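Local coordinates for uncharacterized protein (Bacillus thuringiensis serovar kurstaki, PDB 4XE7), which is a ParM-type bacterial actin homologue that probably polymerises into nucleotide-dependent filaments to segregate plasmid DNA, at residues Asn274-Leu285 and Trp329-Val340. Residues are numbered along the deposited sequence; the frame is centred on the assembly and turned at random.
Sequences NIKERFMENEIL and WGPVKENVTDIV
Trp329 and Glu334 close on the ring of Phe279 at the end of helix 265-279. Trp329 turns the edge of its six-membered ring toward one face of the phenyl, an offset edge-to-face pair with planes at 82°. The Glu334 chain slides across the ring, laying its CG over the opposite face, 3.6 Å from the Phe279 ring centroid, so the phenyl is sandwiched. Bent at chi2 (-77°), Glu334 carries its carboxylate to Asn282, whose ND2 gives a nearly straight bond of 2.9 Å to Glu334 OE2 on its anti side. The same Asn282 caps the next helix, OD1 taking the N-H of Ile284. Leu285 CD1 sits over one indole face and Met280 CE touches its edge, 3.4 Å from Trp329 CH2.

At the start of helix 337-362, Arg278 forms a two-pronged, end-on salt bridge with Asp338, NH1 to OD1 and NH2 to OD2, guanidinium and carboxylate nearly coplanar. Its NH2 also reaches the backbone O of Asn335, and a water links that nitrogen to Asn335 O and Glu334 OE1. Ile339 CD1 lies against a guanidinium face, 3.4 Å from Arg278 NH1. Val327 of strand 326-329 also touches Phe279. That strand and 332-335 form an antiparallel beta hairpin with a type II' turn; running into helix 337-362, it packs on helices 265-279 and 283-289 at the periphery of this actin-like protein.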
ATOM      1  N   ASN A 274      23.415  16.608  -6.269  1.00 22.84           N
ATOM      2  CA  ASN A 274      24.691  16.603  -5.550  1.00 17.90           C
ATOM      3  C   ASN A 274      25.478  15.315  -5.742  1.00 22.44           C
ATOM      4  O   ASN A 274      26.711  15.338  -5.759  1.00 21.02           O
ATOM      5  CB  ASN A 274      24.476  16.827  -4.043  1.00 17.03           C
ATOM      6  CG  ASN A 274      23.989  18.219  -3.730  1.00 24.91           C
ATOM      7  OD1 ASN A 274      24.297  19.159  -4.455  1.00 19.87           O
ATOM      8  ND2 ASN A 274      23.216  18.361  -2.657  1.00 24.19           N
ATOM      9  N   ILE A 275      24.776  14.184  -5.849  1.00 19.72           N
ATOM     10  CA  ILE A 275      25.451  12.909  -6.107  1.00 17.81           C
ATOM     11  C   ILE A 275      26.172  12.934  -7.462  1.00 26.18           C
ATOM     12  O   ILE A 275      27.332  12.512  -7.580  1.00 18.57           O
ATOM     13  CB  ILE A 275      24.464  11.710  -6.050  1.00 17.19           C
ATOM     14  CG1 ILE A 275      24.140  11.399  -4.584  1.00 19.18           C
ATOM     15  CG2 ILE A 275      25.067  10.462  -6.739  1.00 17.83           C
ATOM     16  CD1 ILE A 275      23.198  10.261  -4.374  1.00 16.66           C
ATOM     17  N   LYS A 276      25.490  13.434  -8.484  1.00 23.11           N
ATOM     18  CA  LYS A 276      26.124  13.564  -9.782  1.00 28.64           C
ATOM     19  C   LYS A 276      27.314  14.518  -9.707  1.00 28.43           C
ATOM     20  O   LYS A 276      28.390  14.242 -10.248  1.00 22.03           O
ATOM     21  CB  LYS A 276      25.143  14.056 -10.831  1.00 15.25           C
ATOM     22  CG  LYS A 276      25.877  14.367 -12.126  1.00 26.69           C
ATOM     23  CD  LYS A 276      25.016  14.316 -13.353  1.00 23.52           C
ATOM     24  CE  LYS A 276      25.869  14.686 -14.568  1.00 28.46           C
ATOM     25  NZ  LYS A 276      25.085  14.602 -15.814  1.00 26.91           N
ATOM     26  N   GLU A 277      27.111  15.640  -9.027  1.00 22.95           N
ATOM     27  CA  GLU A 277      28.143  16.653  -8.914  1.00 24.84           C
ATOM     28  C   GLU A 277      29.410  16.040  -8.328  1.00 25.10           C
ATOM     29  O   GLU A 277      30.525  16.338  -8.761  1.00 21.36           O
ATOM     30  CB  GLU A 277      27.628  17.812  -8.056  1.00 40.36           C
ATOM     31  CG  GLU A 277      28.578  18.980  -7.894  1.00 60.48           C
ATOM     32  CD  GLU A 277      27.947  20.132  -7.116  1.00 63.52           C
ATOM     33  OE1 GLU A 277      26.722  20.081  -6.856  1.00 54.03           O
ATOM     34  OE2 GLU A 277      28.679  21.083  -6.766  1.00 68.25           O
ATOM     35  N   ARG A 278      29.232  15.138  -7.368  1.00 20.92           N
ATOM     36  CA  ARG A 278      30.377  14.498  -6.731  1.00 22.60           C
ATOM     37  C   ARG A 278      31.080  13.463  -7.597  1.00 20.31           C
ATOM     38  O   ARG A 278      32.301  13.408  -7.602  1.00 24.13           O
ATOM     39  CB  ARG A 278      29.955  13.869  -5.421  1.00 32.85           C
ATOM     40  CG  ARG A 278      30.213  14.837  -4.310  1.00 52.67           C
ATOM     41  CD  ARG A 278      31.579  14.639  -3.702  1.00 45.58           C
ATOM     42  NE  ARG A 278      31.464  13.565  -2.746  1.00 44.26           N
ATOM     43  CZ  ARG A 278      30.873  13.705  -1.570  1.00 27.44           C
ATOM     44  NH1 ARG A 278      30.392  14.886  -1.206  1.00 27.74           N
ATOM     45  NH2 ARG A 278      30.781  12.666  -0.755  1.00 30.26           N
ATOM     46  N   PHE A 279      30.325  12.657  -8.335  1.00 16.24           N
ATOM     47  CA  PHE A 279      30.945  11.761  -9.298  1.00 22.43           C
ATOM     48  C   PHE A 279      31.748  12.554 -10.320  1.00 21.37           C
ATOM     49  O   PHE A 279      32.818  12.119 -10.732  1.00 27.01           O
ATOM     50  CB  PHE A 279      29.903  10.884 -10.007  1.00 15.61           C
ATOM     51  CG  PHE A 279      29.610   9.602  -9.278  1.00 22.47           C
ATOM     52  CD1 PHE A 279      30.348   8.457  -9.543  1.00 23.93           C
ATOM     53  CD2 PHE A 279      28.603   9.541  -8.321  1.00 23.91           C
ATOM     54  CE1 PHE A 279      30.087   7.266  -8.875  1.00 25.19           C
ATOM     55  CE2 PHE A 279      28.334   8.351  -7.645  1.00 22.00           C
ATOM     56  CZ  PHE A 279      29.088   7.209  -7.924  1.00 22.43           C
ATOM     57  N   MET A 280      31.261  13.731 -10.699  1.00 19.28           N
ATOM     58  CA  MET A 280      31.981  14.531 -11.687  1.00 21.41           C
ATOM     59  C   MET A 280      33.224  15.203 -11.095  1.00 25.52           C
ATOM     60  O   MET A 280      33.926  15.931 -11.793  1.00 36.73           O
ATOM     61  CB  MET A 280      31.049  15.573 -12.328  1.00 16.80           C
ATOM     62  CG  MET A 280      29.872  14.939 -13.158  1.00 27.29           C
ATOM     63  SD  MET A 280      30.387  13.734 -14.439  1.00 16.85           S
ATOM     64  CE  MET A 280      28.832  13.102 -15.029  1.00 90.00           C
ATOM     65  N   GLU A 281      33.528  14.937  -9.826  1.00 21.40           N
ATOM     66  CA  GLU A 281      34.824  15.336  -9.272  1.00 25.14           C
ATOM     67  C   GLU A 281      35.839  14.212  -9.484  1.00 34.31           C
ATOM     68  O   GLU A 281      37.048  14.440  -9.466  1.00 29.39           O
ATOM     69  CB  GLU A 281      34.721  15.686  -7.775  1.00 26.66           C
ATOM     70  CG  GLU A 281      33.760  16.849  -7.463  1.00 31.24           C
ATOM     71  CD  GLU A 281      33.500  17.018  -5.964  1.00 47.87           C
ATOM     72  OE1 GLU A 281      34.134  16.298  -5.166  1.00 50.87           O
ATOM     73  OE2 GLU A 281      32.657  17.864  -5.580  1.00 53.60           O
ATOM     74  N   ASN A 282      35.329  13.000  -9.683  1.00 26.72           N
ATOM     75  CA  ASN A 282      36.149  11.827  -9.958  1.00 28.70           C
ATOM     76  C   ASN A 282      36.781  11.901 -11.348  1.00 31.65           C
ATOM     77  O   ASN A 282      36.128  12.283 -12.319  1.00 27.64           O
ATOM     78  CB  ASN A 282      35.297  10.564  -9.814  1.00 27.44           C
ATOM     79  CG  ASN A 282      36.111   9.285  -9.859  1.00 31.57           C
ATOM     80  OD1 ASN A 282      36.787   9.006 -10.833  1.00 28.82           O
ATOM     81  ND2 ASN A 282      36.020   8.491  -8.800  1.00 25.59           N
ATOM     82  N   GLU A 283      38.058  11.541 -11.442  1.00 27.65           N
ATOM     83  CA  GLU A 283      38.808  11.749 -12.673  1.00 29.07           C
ATOM     84  C   GLU A 283      38.366  10.810 -13.808  1.00 28.28           C
ATOM     85  O   GLU A 283      38.440  11.167 -14.977  1.00 24.98           O
ATOM     86  CB  GLU A 283      40.308  11.590 -12.412  1.00 37.34           C
ATOM     87  CG  GLU A 283      40.910  12.702 -11.544  1.00 45.47           C
ATOM     88  CD  GLU A 283      40.854  14.067 -12.215  1.00 52.37           C
ATOM     89  OE1 GLU A 283      40.955  14.126 -13.461  1.00 59.02           O
ATOM     90  OE2 GLU A 283      40.699  15.080 -11.500  1.00 47.89           O
ATOM     91  N   ILE A 284      37.921   9.610 -13.461  1.00 22.50           N
ATOM     92  CA  ILE A 284      37.395   8.681 -14.453  1.00 29.01           C
ATOM     93  C   ILE A 284      36.152   9.270 -15.140  1.00 31.09           C
ATOM     94  O   ILE A 284      36.008   9.206 -16.371  1.00 26.97           O
ATOM     95  CB  ILE A 284      37.052   7.328 -13.798  1.00 27.96           C
ATOM     96  CG1 ILE A 284      38.312   6.733 -13.155  1.00 32.15           C
ATOM     97  CG2 ILE A 284      36.393   6.368 -14.815  1.00 22.41           C
ATOM     98  CD1 ILE A 284      38.036   5.607 -12.166  1.00 33.60           C
ATOM     99  N   LEU A 285      35.271   9.866 -14.341  1.00 22.79           N
ATOM    100  CA  LEU A 285      34.066  10.503 -14.869  1.00 22.52           C
ATOM    101  C   LEU A 285      34.420  11.725 -15.721  1.00 21.74           C
ATOM    102  O   LEU A 285      33.795  11.981 -16.749  1.00 30.20           O
ATOM    103  CB  LEU A 285      33.122  10.911 -13.733  1.00 19.47           C
ATOM    104  CG  LEU A 285      32.109   9.871 -13.229  1.00 20.29           C
ATOM    105  CD1 LEU A 285      31.175   9.413 -14.373  1.00 20.84           C
ATOM    106  CD2 LEU A 285      32.831   8.690 -12.614  1.00 21.90           C
ATOM    107  N   TRP A 329      28.319   3.757 -10.065  1.00 28.62           N
ATOM    108  CA  TRP A 329      27.952   4.250 -11.384  1.00 32.51           C
ATOM    109  C   TRP A 329      28.899   3.588 -12.393  1.00 25.25           C
ATOM    110  O   TRP A 329      30.084   3.936 -12.491  1.00 22.60           O
ATOM    111  CB  TRP A 329      28.033   5.783 -11.437  1.00 27.62           C
ATOM    112  CG  TRP A 329      27.402   6.387 -12.652  1.00 23.08           C
ATOM    113  CD1 TRP A 329      26.692   5.737 -13.616  1.00 23.86           C
ATOM    114  CD2 TRP A 329      27.427   7.766 -13.033  1.00 26.58           C
ATOM    115  NE1 TRP A 329      26.263   6.625 -14.573  1.00 16.73           N
ATOM    116  CE2 TRP A 329      26.713   7.874 -14.246  1.00 22.33           C
ATOM    117  CE3 TRP A 329      27.987   8.920 -12.471  1.00 24.11           C
ATOM    118  CZ2 TRP A 329      26.539   9.097 -14.907  1.00 30.44           C
ATOM    119  CZ3 TRP A 329      27.826  10.132 -13.139  1.00 25.13           C
ATOM    120  CH2 TRP A 329      27.101  10.209 -14.339  1.00 28.05           C
ATOM    121  N   GLY A 330      28.386   2.602 -13.119  1.00 35.74           N
ATOM    122  CA  GLY A 330      29.255   1.737 -13.897  1.00 36.39           C
ATOM    123  C   GLY A 330      30.216   1.104 -12.911  1.00 30.13           C
ATOM    124  O   GLY A 330      29.793   0.669 -11.845  1.00 31.81           O
ATOM    125  N   PRO A 331      31.519   1.089 -13.235  1.00 30.76           N
ATOM    126  CA  PRO A 331      32.511   0.448 -12.371  1.00 34.62           C
ATOM    127  C   PRO A 331      33.016   1.337 -11.234  1.00 32.10           C
ATOM    128  O   PRO A 331      33.850   0.893 -10.435  1.00 30.19           O
ATOM    129  CB  PRO A 331      33.645   0.147 -13.338  1.00 34.60           C
ATOM    130  CG  PRO A 331      33.590   1.287 -14.295  1.00 34.41           C
ATOM    131  CD  PRO A 331      32.131   1.621 -14.465  1.00 28.32           C
ATOM    132  N   VAL A 332      32.541   2.575 -11.167  1.00 21.93           N
ATOM    133  CA  VAL A 332      33.044   3.510 -10.161  1.00 25.54           C
ATOM    134  C   VAL A 332      32.133   3.552  -8.940  1.00 29.64           C
ATOM    135  O   VAL A 332      30.910   3.639  -9.073  1.00 26.25           O
ATOM    136  CB  VAL A 332      33.191   4.937 -10.729  1.00 19.31           C
ATOM    137  CG1 VAL A 332      33.824   5.879  -9.681  1.00 23.54           C
ATOM    138  CG2 VAL A 332      34.053   4.901 -11.974  1.00 22.37           C
ATOM    139  N   LYS A 333      32.732   3.489  -7.755  1.00 29.54           N
ATOM    140  CA  LYS A 333      31.969   3.622  -6.509  1.00 32.49           C
ATOM    141  C   LYS A 333      32.342   4.913  -5.784  1.00 22.60           C
ATOM    142  O   LYS A 333      33.511   5.264  -5.709  1.00 25.45           O
ATOM    143  CB  LYS A 333      32.210   2.427  -5.587  1.00 42.72           C
ATOM    144  CG  LYS A 333      31.394   1.183  -5.906  1.00 53.54           C
ATOM    145  CD  LYS A 333      31.708   0.085  -4.887  1.00 66.00           C
ATOM    146  CE  LYS A 333      30.588  -0.940  -4.765  1.00 72.64           C
ATOM    147  NZ  LYS A 333      30.462  -1.797  -5.973  1.00 76.04           N
ATOM    148  N   GLU A 334      31.340   5.621  -5.267  1.00 24.33           N
ATOM    149  CA  GLU A 334      31.570   6.824  -4.487  1.00 26.38           C
ATOM    150  C   GLU A 334      30.797   6.750  -3.171  1.00 28.33           C
ATOM    151  O   GLU A 334      29.615   6.361  -3.126  1.00 24.25           O
ATOM    152  CB  GLU A 334      31.167   8.086  -5.272  1.00 18.88           C
ATOM    153  CG  GLU A 334      32.171   8.502  -6.349  1.00 25.11           C
ATOM    154  CD  GLU A 334      33.418   9.211  -5.797  1.00 33.69           C
ATOM    155  OE1 GLU A 334      33.448   9.560  -4.594  1.00 35.32           O
ATOM    156  OE2 GLU A 334      34.372   9.419  -6.580  1.00 34.28           O
ATOM    157  N   ASN A 335      31.476   7.113  -2.094  1.00 26.02           N
ATOM    158  CA  ASN A 335      30.816   7.270  -0.802  1.00 23.23           C
ATOM    159  C   ASN A 335      30.107   8.618  -0.764  1.00 21.01           C
ATOM    160  O   ASN A 335      30.752   9.678  -0.786  1.00 20.26           O
ATOM    161  CB  ASN A 335      31.831   7.148   0.341  1.00 27.80           C
ATOM    162  CG  ASN A 335      31.162   7.054   1.708  1.00 28.29           C
ATOM    163  OD1 ASN A 335      29.986   7.388   1.864  1.00 30.06           O
ATOM    164  ND2 ASN A 335      31.914   6.595   2.704  1.00 25.95           N
ATOM    165  N   VAL A 336      28.780   8.584  -0.714  1.00 20.83           N
ATOM    166  CA  VAL A 336      27.987   9.808  -0.760  1.00 21.14           C
ATOM    167  C   VAL A 336      27.141   9.966   0.500  1.00 19.25           C
ATOM    168  O   VAL A 336      26.114  10.643   0.492  1.00 21.60           O
ATOM    169  CB  VAL A 336      27.077   9.837  -2.013  1.00 20.81           C
ATOM    170  CG1 VAL A 336      27.925   9.758  -3.263  1.00 21.70           C
ATOM    171  CG2 VAL A 336      26.069   8.692  -1.975  1.00 21.06           C
ATOM    172  N   THR A 337      27.596   9.335   1.576  1.00 21.34           N
ATOM    173  CA  THR A 337      26.887   9.332   2.858  1.00 15.94           C
ATOM    174  C   THR A 337      26.553  10.758   3.325  1.00 18.51           C
ATOM    175  O   THR A 337      25.411  11.051   3.718  1.00 20.40           O
ATOM    176  CB  THR A 337      27.735   8.606   3.941  1.00 17.35           C
ATOM    177  OG1 THR A 337      27.946   7.247   3.545  1.00 22.13           O
ATOM    178  CG2 THR A 337      27.033   8.627   5.295  1.00 21.18           C
ATOM    179  N   ASP A 338      27.545  11.649   3.254  1.00 23.29           N
ATOM    180  CA  ASP A 338      27.338  13.065   3.591  1.00 22.76           C
ATOM    181  C   ASP A 338      26.234  13.731   2.771  1.00 22.00           C
ATOM    182  O   ASP A 338      25.436  14.501   3.305  1.00 23.60           O
ATOM    183  CB  ASP A 338      28.637  13.868   3.422  1.00 21.80           C
ATOM    184  CG  ASP A 338      29.090  13.980   1.959  1.00 28.01           C
ATOM    185  OD1 ASP A 338      29.198  15.127   1.455  1.00 24.86           O
ATOM    186  OD2 ASP A 338      29.351  12.927   1.316  1.00 28.96           O
ATOM    187  N   ILE A 339      26.204  13.473   1.471  1.00 21.18           N
ATOM    188  CA  ILE A 339      25.198  14.084   0.604  1.00 20.46           C
ATOM    189  C   ILE A 339      23.782  13.595   0.924  1.00 21.14           C
ATOM    190  O   ILE A 339      22.843  14.390   1.011  1.00 20.31           O
ATOM    191  CB  ILE A 339      25.530  13.798  -0.867  1.00 25.39           C
ATOM    192  CG1 ILE A 339      26.828  14.515  -1.246  1.00 23.62           C
ATOM    193  CG2 ILE A 339      24.388  14.192  -1.779  1.00 21.33           C
ATOM    194  CD1 ILE A 339      27.423  14.051  -2.566  1.00 17.93           C
ATOM    195  N   VAL A 340      23.642  12.288   1.117  1.00 20.09           N
ATOM    196  CA  VAL A 340      22.336  11.700   1.386  1.00 16.02           C
ATOM    197  C   VAL A 340      21.874  12.095   2.789  1.00 20.82           C
ATOM    198  O   VAL A 340      20.758  12.576   2.955  1.00 23.74           O
ATOM    199  CB  VAL A 340      22.356  10.149   1.242  1.00 20.61           C
ATOM    200  CG1 VAL A 340      21.034   9.518   1.749  1.00 16.08           C
ATOM    201  CG2 VAL A 340      22.657   9.746  -0.200  1.00 15.99           C
TER
HETATM  202  O   HOH W   1      22.512  16.920  -0.381  1.00 21.66           O
HETATM  203  O   HOH W   2      32.587  10.882  -2.177  1.00 41.04           O